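Local structure of Afp2 (Serratia entomophila, 6RBN) at residues A285-Y290 against W309-G314; D211-Y216 against M224-S229; L31-S36 against A88-A93. The protein forms part of the helical sheath around the inner tube of a contractile injection system, and probably helps drive sheath contraction. All blocks are in the same frame, centred on the assembly; numbering follows the deposited sequence.

Contact 1 of 3, residues A285-Y290 against W309-G314; sequences AAVDSY and WFVQVG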
loop_
_atom_site.group_PDB
_atom_site.type_symbol
_atom_site.label_atom_id
_atom_site.label_comp_id
_atom_site.label_asym_id
_atom_site.label_seq_id
_atom_site.Cartn_x
_atom_site.Cartn_y
_atom_site.Cartn_z
ATOM N N ALA C 285 -17.130 54.587 -22.070
ATOM C CA ALA C 285 -17.850 54.493 -20.812
ATOM C C ALA C 285 -17.691 55.735 -19.958
ATOM O O ALA C 285 -18.503 55.957 -19.054
ATOM C CB ALA C 285 -17.386 53.274 -20.027
ATOM N N ALA C 286 -16.666 56.543 -20.220
ATOM C CA ALA C 286 -16.570 57.861 -19.614
ATOM C C ALA C 286 -17.537 58.846 -20.244
ATOM O O ALA C 286 -17.861 59.860 -19.622
ATOM C CB ALA C 286 -15.144 58.394 -19.733
ATOM N N VAL C 287 -18.000 58.571 -21.458
ATOM C CA VAL C 287 -18.984 59.424 -22.112
ATOM C C VAL C 287 -20.401 58.985 -21.770
ATOM O O VAL C 287 -21.271 59.822 -21.523
ATOM C CB VAL C 287 -18.738 59.427 -23.632
ATOM C CG1 VAL C 287 -19.724 60.325 -24.323
ATOM C CG2 VAL C 287 -17.329 59.871 -23.938
ATOM N N ASP C 288 -20.646 57.669 -21.733
ATOM C CA ASP C 288 -21.956 57.157 -21.337
ATOM C C ASP C 288 -22.279 57.473 -19.884
ATOM O O ASP C 288 -23.453 57.617 -19.536
ATOM C CB ASP C 288 -22.034 55.649 -21.553
ATOM C CG ASP C 288 -22.172 55.274 -23.002
ATOM O OD1 ASP C 288 -22.734 56.078 -23.771
ATOM O OD2 ASP C 288 -21.739 54.165 -23.374
ATOM N N SER C 289 -21.267 57.573 -19.023
ATOM C CA SER C 289 -21.526 57.989 -17.651
ATOM C C SER C 289 -21.855 59.471 -17.579
ATOM O O SER C 289 -22.657 59.884 -16.737
ATOM C CB SER C 289 -20.327 57.675 -16.759
ATOM O OG SER C 289 -19.229 58.506 -17.079
ATOM N N TYR C 290 -21.251 60.281 -18.450
ATOM C CA TYR C 290 -21.574 61.703 -18.485
ATOM C C TYR C 290 -22.951 61.937 -19.084
ATOM O O TYR C 290 -23.747 62.716 -18.547
ATOM C CB TYR C 290 -20.512 62.471 -19.271
ATOM C CG TYR C 290 -20.825 63.943 -19.397
ATOM C CD1 TYR C 290 -20.678 64.795 -18.314
ATOM C CD2 TYR C 290 -21.277 64.479 -20.595
ATOM C CE1 TYR C 290 -20.970 66.137 -18.419
ATOM C CE2 TYR C 290 -21.574 65.819 -20.708
ATOM C CZ TYR C 290 -21.416 66.641 -19.618
ATOM O OH TYR C 290 -21.711 67.978 -19.723
ATOM N N TRP C 309 -29.223 59.214 -26.465
ATOM C CA TRP C 309 -27.870 59.337 -26.982
ATOM C C TRP C 309 -27.390 57.985 -27.487
ATOM O O TRP C 309 -27.938 56.940 -27.137
ATOM C CB TRP C 309 -26.892 59.875 -25.925
ATOM C CG TRP C 309 -26.500 58.884 -24.871
ATOM C CD1 TRP C 309 -25.394 58.091 -24.871
ATOM C CD2 TRP C 309 -27.218 58.563 -23.676
ATOM N NE1 TRP C 309 -25.371 57.304 -23.754
ATOM C CE2 TRP C 309 -26.483 57.575 -23.002
ATOM C CE3 TRP C 309 -28.409 59.019 -23.111
ATOM C CZ2 TRP C 309 -26.900 57.033 -21.793
ATOM C CZ3 TRP C 309 -28.820 58.479 -21.914
ATOM C CH2 TRP C 309 -28.070 57.497 -21.267
ATOM N N PHE C 310 -26.351 58.019 -28.319
ATOM C CA PHE C 310 -25.577 56.829 -28.638
ATOM C C PHE C 310 -24.107 57.207 -28.696
ATOM O O PHE C 310 -23.751 58.311 -29.109
ATOM C CB PHE C 310 -26.016 56.157 -29.959
ATOM C CG PHE C 310 -25.747 56.970 -31.201
ATOM C CD1 PHE C 310 -26.683 57.873 -31.662
ATOM C CD2 PHE C 310 -24.585 56.785 -31.941
ATOM C CE1 PHE C 310 -26.453 58.604 -32.806
ATOM C CE2 PHE C 310 -24.345 57.521 -33.076
ATOM C CZ PHE C 310 -25.282 58.429 -33.511
ATOM N N VAL C 311 -23.257 56.281 -28.265
ATOM C CA VAL C 311 -21.808 56.413 -28.347
ATOM C C VAL C 311 -21.276 55.131 -28.962
ATOM O O VAL C 311 -21.655 54.037 -28.532
ATOM C CB VAL C 311 -21.170 56.649 -26.964
ATOM C CG1 VAL C 311 -19.661 56.706 -27.071
ATOM C CG2 VAL C 311 -21.688 57.919 -26.335
ATOM N N GLN C 312 -20.414 55.250 -29.970
ATOM C CA GLN C 312 -19.840 54.063 -30.581
ATOM C C GLN C 312 -18.419 54.310 -31.066
ATOM O O GLN C 312 -18.091 55.395 -31.553
ATOM C CB GLN C 312 -20.730 53.555 -31.718
ATOM C CG GLN C 312 -21.001 54.541 -32.814
ATOM C CD GLN C 312 -22.019 54.017 -33.792
ATOM O OE1 GLN C 312 -22.454 52.872 -33.692
ATOM N NE2 GLN C 312 -22.431 54.858 -34.724
ATOM N N VAL C 313 -17.584 53.286 -30.912
ATOM C CA VAL C 313 -16.178 53.304 -31.297
ATOM C C VAL C 313 -15.735 51.865 -31.554
ATOM O O VAL C 313 -16.110 50.946 -30.816
ATOM C CB VAL C 313 -15.323 54.020 -30.228
ATOM C CG1 VAL C 313 -15.539 53.432 -28.847
ATOM C CG2 VAL C 313 -13.850 53.971 -30.581
ATOM N N GLY C 314 -14.987 51.643 -32.631
ATOM C CA GLY C 314 -14.579 50.293 -32.962
ATOM C C GLY C 314 -13.371 50.293 -33.869
ATOM O O GLY C 314 -12.866 51.343 -34.271
#

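Contact 2 of 3, residues D211-Y216 against M224-S229; sequences DFQGKY and MIRTFS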
loop_
_atom_site.group_PDB
_atom_site.type_symbol
_atom_site.label_atom_id
_atom_site.label_comp_id
_atom_site.label_asym_id
_atom_site.label_seq_id
_atom_site.Cartn_x
_atom_site.Cartn_y
_atom_site.Cartn_z
ATOM N N ASP C 211 -45.769 93.526 -33.723
ATOM C CA ASP C 211 -45.733 93.578 -35.178
ATOM C C ASP C 211 -44.382 94.034 -35.708
ATOM O O ASP C 211 -44.079 93.796 -36.881
ATOM C CB ASP C 211 -46.840 94.496 -35.692
ATOM C CG ASP C 211 -48.224 93.928 -35.449
ATOM O OD1 ASP C 211 -48.355 92.688 -35.399
ATOM O OD2 ASP C 211 -49.179 94.718 -35.310
ATOM N N PHE C 212 -43.568 94.680 -34.875
ATOM C CA PHE C 212 -42.208 95.019 -35.272
ATOM C C PHE C 212 -41.294 93.804 -35.216
ATOM O O PHE C 212 -40.473 93.600 -36.114
ATOM C CB PHE C 212 -41.665 96.131 -34.380
ATOM C CG PHE C 212 -40.266 96.546 -34.714
ATOM C CD1 PHE C 212 -40.008 97.316 -35.831
ATOM C CD2 PHE C 212 -39.205 96.169 -33.908
ATOM C CE1 PHE C 212 -38.721 97.695 -36.138
ATOM C CE2 PHE C 212 -37.921 96.544 -34.208
ATOM C CZ PHE C 212 -37.678 97.308 -35.322
ATOM N N GLN C 213 -41.420 92.990 -34.166
ATOM C CA GLN C 213 -40.575 91.812 -34.009
ATOM C C GLN C 213 -40.922 90.720 -35.013
ATOM O O GLN C 213 -40.053 89.912 -35.358
ATOM C CB GLN C 213 -40.695 91.299 -32.571
ATOM C CG GLN C 213 -39.764 90.158 -32.195
ATOM C CD GLN C 213 -39.826 89.823 -30.732
ATOM O OE1 GLN C 213 -40.585 90.426 -29.981
ATOM N NE2 GLN C 213 -39.024 88.856 -30.313
ATOM N N GLY C 214 -42.156 90.704 -35.523
ATOM C CA GLY C 214 -42.574 89.689 -36.472
ATOM C C GLY C 214 -41.854 89.735 -37.803
ATOM O O GLY C 214 -41.786 88.712 -38.493
ATOM N N LYS C 215 -41.309 90.892 -38.180
ATOM C CA LYS C 215 -40.503 90.965 -39.389
ATOM C C LYS C 215 -39.101 90.419 -39.169
ATOM O O LYS C 215 -38.466 89.956 -40.122
ATOM C CB LYS C 215 -40.409 92.411 -39.882
ATOM C CG LYS C 215 -41.719 93.001 -40.361
ATOM C CD LYS C 215 -41.511 94.382 -40.971
ATOM C CE LYS C 215 -41.782 95.498 -39.971
ATOM N NZ LYS C 215 -40.684 95.665 -38.983
ATOM N N TYR C 216 -38.609 90.457 -37.935
ATOM C CA TYR C 216 -37.227 90.114 -37.644
ATOM C C TYR C 216 -37.054 88.740 -37.027
ATOM O O TYR C 216 -35.916 88.332 -36.801
ATOM C CB TYR C 216 -36.609 91.150 -36.706
ATOM C CG TYR C 216 -36.456 92.499 -37.342
ATOM C CD1 TYR C 216 -35.394 92.766 -38.190
ATOM C CD2 TYR C 216 -37.386 93.498 -37.113
ATOM C CE1 TYR C 216 -35.244 94.002 -38.762
ATOM C CE2 TYR C 216 -37.254 94.732 -37.697
ATOM C CZ TYR C 216 -36.184 94.975 -38.523
ATOM O OH TYR C 216 -36.047 96.205 -39.109
ATOM N N MET C 224 -35.468 90.597 -29.691
ATOM C CA MET C 224 -35.920 91.747 -28.908
ATOM C C MET C 224 -35.744 91.666 -27.395
ATOM O O MET C 224 -35.728 90.578 -26.813
ATOM C CB MET C 224 -37.397 91.987 -29.189
ATOM C CG MET C 224 -37.690 92.861 -30.371
ATOM S SD MET C 224 -36.941 92.395 -31.924
ATOM C CE MET C 224 -35.829 93.765 -32.100
ATOM N N ILE C 225 -35.612 92.828 -26.763
ATOM C CA ILE C 225 -35.589 92.979 -25.313
ATOM C C ILE C 225 -36.788 93.840 -24.954
ATOM O O ILE C 225 -36.809 95.041 -25.252
ATOM C CB ILE C 225 -34.287 93.618 -24.820
ATOM C CG1 ILE C 225 -33.092 92.733 -25.163
ATOM C CG2 ILE C 225 -34.347 93.876 -23.329
ATOM C CD1 ILE C 225 -31.769 93.388 -24.905
ATOM N N ARG C 226 -37.788 93.239 -24.322
ATOM C CA ARG C 226 -39.072 93.887 -24.111
ATOM C C ARG C 226 -39.416 93.875 -22.632
ATOM O O ARG C 226 -38.901 93.068 -21.860
ATOM C CB ARG C 226 -40.167 93.191 -24.919
ATOM C CG ARG C 226 -40.007 93.330 -26.411
ATOM C CD ARG C 226 -41.064 92.534 -27.128
ATOM N NE ARG C 226 -42.393 93.003 -26.774
ATOM C CZ ARG C 226 -43.512 92.392 -27.133
ATOM N NH1 ARG C 226 -43.458 91.293 -27.865
ATOM N NH2 ARG C 226 -44.684 92.883 -26.763
ATOM N N THR C 227 -40.312 94.769 -22.234
ATOM C CA THR C 227 -40.795 94.819 -20.863
ATOM C C THR C 227 -42.254 94.380 -20.818
ATOM O O THR C 227 -43.019 94.634 -21.754
ATOM C CB THR C 227 -40.611 96.214 -20.254
ATOM O OG1 THR C 227 -41.077 96.215 -18.900
ATOM C CG2 THR C 227 -41.324 97.295 -21.056
ATOM N N PHE C 228 -42.611 93.662 -19.760
ATOM C CA PHE C 228 -43.957 93.152 -19.558
ATOM C C PHE C 228 -44.399 93.445 -18.134
ATOM O O PHE C 228 -43.598 93.350 -17.199
ATOM C CB PHE C 228 -44.027 91.646 -19.815
ATOM C CG PHE C 228 -43.774 91.256 -21.239
ATOM C CD1 PHE C 228 -44.780 91.338 -22.183
ATOM C CD2 PHE C 228 -42.528 90.801 -21.634
ATOM C CE1 PHE C 228 -44.548 90.975 -23.491
ATOM C CE2 PHE C 228 -42.293 90.440 -22.943
ATOM C CZ PHE C 228 -43.304 90.529 -23.870
ATOM N N SER C 229 -45.667 93.807 -17.970
ATOM C CA SER C 229 -46.248 93.934 -16.638
ATOM C C SER C 229 -46.402 92.540 -16.046
ATOM O O SER C 229 -47.211 91.741 -16.525
ATOM C CB SER C 229 -47.586 94.658 -16.706
ATOM O OG SER C 229 -48.169 94.771 -15.420
#

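Contact 3 of 3, residues L31-S36 against A88-A93; sequences LFAYDS and ANIADA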
loop_
_atom_site.group_PDB
_atom_site.type_symbol
_atom_site.label_atom_id
_atom_site.label_comp_id
_atom_site.label_asym_id
_atom_site.label_seq_id
_atom_site.Cartn_x
_atom_site.Cartn_y
_atom_site.Cartn_z
ATOM N N LEU C 31 -16.289 87.086 -22.211
ATOM C CA LEU C 31 -15.260 88.038 -22.606
ATOM C C LEU C 31 -15.977 89.321 -23.000
ATOM O O LEU C 31 -16.758 89.328 -23.958
ATOM C CB LEU C 31 -14.413 87.489 -23.756
ATOM C CG LEU C 31 -13.195 88.250 -24.287
ATOM C CD1 LEU C 31 -12.161 87.279 -24.770
ATOM C CD2 LEU C 31 -13.569 89.146 -25.445
ATOM N N PHE C 32 -15.718 90.401 -22.273
ATOM C CA PHE C 32 -16.296 91.701 -22.588
ATOM C C PHE C 32 -15.304 92.484 -23.435
ATOM O O PHE C 32 -14.258 92.911 -22.941
ATOM C CB PHE C 32 -16.649 92.458 -21.314
ATOM C CG PHE C 32 -17.809 91.880 -20.573
ATOM C CD1 PHE C 32 -19.103 92.200 -20.933
ATOM C CD2 PHE C 32 -17.608 91.004 -19.525
ATOM C CE1 PHE C 32 -20.174 91.667 -20.251
ATOM C CE2 PHE C 32 -18.675 90.473 -18.839
ATOM C CZ PHE C 32 -19.958 90.801 -19.206
ATOM N N ALA C 33 -15.631 92.672 -24.708
ATOM C CA ALA C 33 -14.765 93.395 -25.624
ATOM C C ALA C 33 -15.026 94.890 -25.518
ATOM O O ALA C 33 -16.180 95.327 -25.562
ATOM C CB ALA C 33 -14.986 92.921 -27.059
ATOM N N TYR C 34 -13.960 95.667 -25.369
ATOM C CA TYR C 34 -14.051 97.118 -25.404
ATOM C C TYR C 34 -13.273 97.661 -26.594
ATOM O O TYR C 34 -12.453 96.968 -27.200
ATOM C CB TYR C 34 -13.555 97.746 -24.095
ATOM C CG TYR C 34 -12.094 97.536 -23.762
ATOM C CD1 TYR C 34 -11.678 96.418 -23.057
ATOM C CD2 TYR C 34 -11.140 98.487 -24.102
ATOM C CE1 TYR C 34 -10.349 96.231 -22.734
ATOM C CE2 TYR C 34 -9.810 98.310 -23.784
ATOM C CZ TYR C 34 -9.421 97.183 -23.099
ATOM O OH TYR C 34 -8.095 97.003 -22.781
ATOM N N ASP C 35 -13.542 98.920 -26.920
ATOM C CA ASP C 35 -12.981 99.538 -28.109
ATOM C C ASP C 35 -11.519 99.906 -27.883
ATOM O O ASP C 35 -11.113 100.278 -26.780
ATOM C CB ASP C 35 -13.787 100.783 -28.484
ATOM C CG ASP C 35 -13.510 101.270 -29.899
ATOM O OD1 ASP C 35 -12.703 100.647 -30.617
ATOM O OD2 ASP C 35 -14.108 102.288 -30.299
ATOM N N SER C 36 -10.731 99.801 -28.955
ATOM C CA SER C 36 -9.317 100.155 -28.887
ATOM C C SER C 36 -9.137 101.660 -28.722
ATOM O O SER C 36 -8.196 102.114 -28.061
ATOM C CB SER C 36 -8.596 99.658 -30.139
ATOM O OG SER C 36 -9.076 100.322 -31.292
ATOM N N ALA C 88 -8.812 94.308 -30.473
ATOM C CA ALA C 88 -7.741 93.821 -31.327
ATOM C C ALA C 88 -7.050 92.590 -30.767
ATOM O O ALA C 88 -6.073 92.125 -31.363
ATOM C CB ALA C 88 -6.708 94.926 -31.553
ATOM N N ASN C 89 -7.524 92.049 -29.644
ATOM C CA ASN C 89 -6.870 90.915 -29.011
ATOM C C ASN C 89 -7.844 89.831 -28.578
ATOM O O ASN C 89 -7.450 88.943 -27.815
ATOM C CB ASN C 89 -6.060 91.376 -27.796
ATOM C CG ASN C 89 -4.873 92.222 -28.178
ATOM O OD1 ASN C 89 -4.168 91.924 -29.139
ATOM N ND2 ASN C 89 -4.642 93.291 -27.429
ATOM N N ILE C 90 -9.102 89.873 -29.026
ATOM C CA ILE C 90 -10.066 88.902 -28.518
ATOM C C ILE C 90 -9.878 87.548 -29.185
ATOM O O ILE C 90 -10.275 86.528 -28.615
ATOM C CB ILE C 90 -11.512 89.422 -28.659
ATOM C CG1 ILE C 90 -12.022 89.447 -30.101
ATOM C CG2 ILE C 90 -11.625 90.822 -28.117
ATOM C CD1 ILE C 90 -12.981 88.302 -30.441
ATOM N N ALA C 91 -9.272 87.509 -30.372
ATOM C CA ALA C 91 -8.959 86.235 -31.002
ATOM C C ALA C 91 -7.805 85.532 -30.313
ATOM O O ALA C 91 -7.697 84.305 -30.404
ATOM C CB ALA C 91 -8.634 86.442 -32.482
ATOM N N ASP C 92 -6.943 86.279 -29.627
ATOM C CA ASP C 92 -5.841 85.670 -28.898
ATOM C C ASP C 92 -6.278 85.194 -27.522
ATOM O O ASP C 92 -5.838 84.135 -27.066
ATOM C CB ASP C 92 -4.691 86.662 -28.762
ATOM C CG ASP C 92 -4.044 86.985 -30.089
ATOM O OD1 ASP C 92 -4.057 86.112 -30.981
ATOM O OD2 ASP C 92 -3.528 88.111 -30.239
ATOM N N ALA C 93 -7.147 85.957 -26.854
ATOM C CA ALA C 93 -7.517 85.646 -25.478
ATOM C C ALA C 93 -8.387 84.400 -25.395
ATOM O O ALA C 93 -8.348 83.683 -24.389
ATOM C CB ALA C 93 -8.238 86.833 -24.851
#

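Contact 1 of 3, residues A285-Y290 against W309-G314
Trp309 turns the N-H edge of its indole to Asp288, and NE1 donates a hydrogen bond to OD1 at 2.9 Å. The oxygen lies close to the indole plane, yet the donor meets it from above the carboxylate plane, the two flat groups being 50° apart; at 146° the bond is somewhat bent. Beside this polar grip sits the apolar half of the contact, where Val311 CG2 packs on Val287 CG1 at 3.7 Å and also lies against Asp288 OD1. Val287 swings CG1 to the side opposite its own amide nitrogen, which brings that methyl to Val311. In the C-terminal domain of the sheath protein, residues 285-290 of helix 277-295 thus run alongside strand 309-312 in nearly the opposite direction, the axes of the two segments 8.9 Å apart at closest approach, and the strand pairs antiparallel with strand 328-335 of the same chain. Val287 and Trp309 are buried here, reaching Ile333 and Leu335 of that partner strand. Asp288 and Val311 are only partly buried, and the second carboxylate oxygen, OD2, is in a long, weak ion pair with Lys284. From the other side of the strand, Phe310 points away from the helix and packs on Pro18 of a neighbouring Afp3 chain.

Contact 2 of 3, residues D211-Y216 against M224-S229
Gln213 leaves helix 210-216 with CG anti to its backbone N (chi1 -174°) and stays extended through chi2, which carries its amide along the side chain of Met224. Met224, bent at chi2 (53°) and again at chi3, runs past the glutamine in the opposite direction: its SD lies 3.6 Å from Gln213 CG, while its CB lies 3.6 Å from Gln213 CD. No hydrogen bond joins the two segments, and the contact rests on this side-by-side packing. At the far end of the methionine, CE comes within 4.1 Å of Phe212 CE2, approaching the ring obliquely. The same ring has Tyr216 CE2 over one face, offset toward the rim. The amide oxygen of Gln213, OE1, rests 3.6 Å from Arg226 CD at the edge of the guanidinium, whose plane is turned 79° from that of the amide. Arg226 finds its strong partner elsewhere, in a salt bridge from NH1 to Asp210, and Phe228 CZ lies over one face of the guanidinium. Trp236 adds a cation-pi contact to Arg226, and its carbonyl accepts a weak hydrogen bond from Gln213 NE2. Helix 210-216 is thereby packed against the small antiparallel hairpin of strands 225-226 and 234-235, within the subtilisin-like domain region; behind the hairpin Ile225 reaches helix 173-187, and Tyr216 packs on helix 143-146.

Contact 3 of 3, residues L31-S36 against A88-A93
This is a buried, wholly apolar helix-on-sheet contact, in which the first turn of helix 90-97 covers strand 30-34 near the middle of a mixed six-stranded sheet. Leu31 carries most of it, its two methyls dividing between two helix residues. CD2 meets Ile90 CG2 at 3.7 Å, and CD1 meets Ala93 CB at 3.9 Å. The leucine and isoleucine side chains cross at about a right angle. Two residues farther along the strand, on the same face, Ala33 places its CB 4.1 Å from the same Ile90 CG2, so this one methyl touches both strand residues. Ile90 holds CG2 anti to its carbonyl carbon, with CG1 between the backbone N and that carbon (chi1 72°), and it is the CG2 branch that faces the sheet. The nearest CA atoms are those of Ala33 and Ile90, 7.1 Å apart. The helix also packs on Val85 of strand 82-86 through Ala93, while Ile90 reaches Ala115 of helix 112-122; on the other face of the sheet Phe32 stacks edge-to-face with Trp74. A largely parallel sheet covered by helices on both faces is the layered alpha/beta/alpha architecture, consistent with the subtilisin-like domain of phage tail sheath proteins.

How the contacts relate
Along the chain the order is contact 3, contact 2, contact 1, each closing before the next opens. Contact 3 belongs to the large mixed sheet and lies nearest the chain centre, about 16 Å from it. The centre of contact 2 is about 30 Å from that of contact 3; contact 2 packs helix 210-216 on a separate antiparallel hairpin, although its segments and residues 88-93 belong to the same subtilisin-like domain region. Contact 1 lies in the C-terminal domain region, about 42 Å from contact 2 and 37 Å from contact 3 between centres. None touches another. The three thus lie in distinct parts of the subunit, and contacts 1 and 2 lie beside other chains of the assembly.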